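Local coordinates for protein glycerophosphoryl diester phosphodiesterase (Agrobacterium tumefaciens str. C58, PDB 3KS6) that belongs to the glycerophosphoryl diester phosphodiesterase family, adopts a TIM-barrel type of fold and binds a magnesium ion, at residues Phe23-Thr26 with Ala27-Leu31. Numbering follows the deposited sequence.
Sequences FTAT and AAMAL
With CG beside its backbone N (chi1 -69°) and an extended chain beyond it, the selenomethionine Met29 runs back along the preceding helical turn, where its CE meets Ala25 CB at 3.9 Å. Thr26 turns CG2 anti to its backbone N, and Leu31 answers with CG between N and the carbonyl carbon (chi1 47°), the two side chains crossing at about a right angle. This is the C-terminal end of helix 20-27 in a TIM-barrel fold, where the chain leaves the helix for strand 33-40. The last i to i+4 bond here, Ala27 N to Phe23 O at 3.2 Å, gives way to tighter i to i+3 bonds: Ala28 N to Ala25 O, rather bent, and the straighter Met29 N to Thr26 O, 3.0 Å with an N-H...O angle of 164°. In both, the donor stands well above the carbonyl plane. Small Ala25 lets the long, flexible Met29 lie close, and Phe15 of helix 12-15 touches both. Beta-branched Thr26 serves two purposes: its hydroxyl hydrogen-bonds to Ser7 OG and Gly22 O, while its methyl, CG2, faces Leu31. Leu31, buried like Thr26, packs with Met29 against Pro234 and Ile238 of helix 234-249, tying the exit loop to the C-terminal helix. At the closest approach of the two side chains, Leu31 CD1 rests 4.0 Å from Thr26 CG2.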
ATOM      1  N   PHE A  23      -2.972 -11.425  -5.859  1.00 17.41           N
ATOM      2  CA  PHE A  23      -3.744 -11.232  -4.646  1.00 17.92           C
ATOM      3  C   PHE A  23      -4.187 -12.574  -4.007  1.00 20.49           C
ATOM      4  O   PHE A  23      -4.291 -12.677  -2.782  1.00 19.94           O
ATOM      5  CB  PHE A  23      -4.933 -10.319  -4.895  1.00 18.92           C
ATOM      6  CG  PHE A  23      -4.566  -8.885  -5.160  1.00 19.18           C
ATOM      7  CD1 PHE A  23      -3.876  -8.145  -4.209  1.00 20.67           C
ATOM      8  CD2 PHE A  23      -4.978  -8.237  -6.322  1.00 17.43           C
ATOM      9  CE1 PHE A  23      -3.548  -6.829  -4.424  1.00 21.12           C
ATOM     10  CE2 PHE A  23      -4.652  -6.902  -6.516  1.00 16.07           C
ATOM     11  CZ  PHE A  23      -3.947  -6.200  -5.553  1.00 18.44           C
ATOM     12  N   THR A  24      -4.410 -13.578  -4.848  1.00 19.80           N
ATOM     13  CA  THR A  24      -4.834 -14.906  -4.406  1.00 21.49           C
ATOM     14  C   THR A  24      -3.659 -15.594  -3.737  1.00 20.83           C
ATOM     15  O   THR A  24      -3.796 -16.116  -2.624  1.00 22.09           O
ATOM     16  CB  THR A  24      -5.412 -15.740  -5.608  1.00 23.76           C
ATOM     17  OG1 THR A  24      -6.553 -15.060  -6.141  1.00 18.32           O
ATOM     18  CG2 THR A  24      -5.883 -17.136  -5.167  1.00 21.90           C
ATOM     19  N   ALA A  25      -2.496 -15.539  -4.372  1.00 18.45           N
ATOM     20  CA  ALA A  25      -1.309 -16.184  -3.843  1.00 20.65           C
ATOM     21  C   ALA A  25      -0.922 -15.505  -2.536  1.00 20.45           C
ATOM     22  O   ALA A  25      -0.612 -16.169  -1.550  1.00 21.69           O
ATOM     23  CB  ALA A  25      -0.135 -16.147  -4.866  1.00 16.59           C
ATOM     24  N   THR A  26      -0.987 -14.178  -2.505  1.00 19.74           N
ATOM     25  CA  THR A  26      -0.647 -13.437  -1.283  1.00 19.66           C
ATOM     26  C   THR A  26      -1.530 -13.806  -0.073  1.00 16.91           C
ATOM     27  O   THR A  26      -1.030 -13.930   1.058  1.00 19.71           O
ATOM     28  CB  THR A  26      -0.740 -11.916  -1.538  1.00 19.30           C
ATOM     29  OG1 THR A  26       0.350 -11.517  -2.403  1.00 18.93           O
ATOM     30  CG2 THR A  26      -0.614 -11.157  -0.222  1.00 16.08           C
ATOM     31  N   ALA A  27      -2.827 -14.004  -0.320  1.00 18.56           N
ATOM     32  CA  ALA A  27      -3.794 -14.354   0.735  1.00 20.25           C
ATOM     33  C   ALA A  27      -3.415 -15.629   1.467  1.00 21.95           C
ATOM     34  O   ALA A  27      -3.782 -15.799   2.645  1.00 22.63           O
ATOM     35  CB  ALA A  27      -5.189 -14.490   0.170  1.00 17.80           C
ATOM     36  N   ALA A  28      -2.688 -16.500   0.780  1.00 20.45           N
ATOM     37  CA  ALA A  28      -2.223 -17.801   1.336  1.00 23.23           C
ATOM     38  C   ALA A  28      -0.812 -17.811   1.927  1.00 26.83           C
ATOM     39  O   ALA A  28      -0.353 -18.850   2.443  1.00 26.44           O
ATOM     40  CB  ALA A  28      -2.320 -18.859   0.224  1.00 25.03           C
HETATM   41  N   MSE A  29      -0.103 -16.678   1.882  1.00 21.24           N
HETATM   42  CA  MSE A  29       1.283 -16.612   2.387  1.00 21.51           C
HETATM   43  C   MSE A  29       1.392 -16.250   3.846  1.00 20.94           C
HETATM   44  O   MSE A  29       0.491 -15.633   4.411  1.00 22.72           O
HETATM   45  CB  MSE A  29       2.112 -15.611   1.586  1.00 21.27           C
HETATM   46  CG  MSE A  29       2.364 -16.072   0.200  1.00 24.75           C
HETATM   47 SE   MSE A  29       3.447 -14.688  -0.726  0.75 26.28          SE
HETATM   48  CE  MSE A  29       2.752 -15.127  -2.401  1.00 23.71           C
ATOM     49  N   ALA A  30       2.516 -16.627   4.450  1.00 20.66           N
ATOM     50  CA  ALA A  30       2.782 -16.356   5.837  1.00 19.90           C
ATOM     51  C   ALA A  30       3.380 -14.967   5.982  1.00 20.78           C
ATOM     52  O   ALA A  30       4.536 -14.826   6.381  1.00 21.03           O
ATOM     53  CB  ALA A  30       3.755 -17.409   6.399  1.00 18.83           C
ATOM     54  N   LEU A  31       2.574 -13.958   5.642  1.00 19.69           N
ATOM     55  CA  LEU A  31       2.923 -12.549   5.781  1.00 17.61           C
ATOM     56  C   LEU A  31       1.688 -11.880   6.355  1.00 19.76           C
ATOM     57  O   LEU A  31       0.652 -12.519   6.518  1.00 20.53           O
ATOM     58  CB  LEU A  31       3.437 -11.916   4.466  1.00 16.94           C
ATOM     59  CG  LEU A  31       2.651 -12.156   3.171  1.00 17.41           C
ATOM     60  CD1 LEU A  31       1.196 -11.677   3.261  1.00 17.84           C
ATOM     61  CD2 LEU A  31       3.396 -11.545   1.960  1.00 16.43           C
TER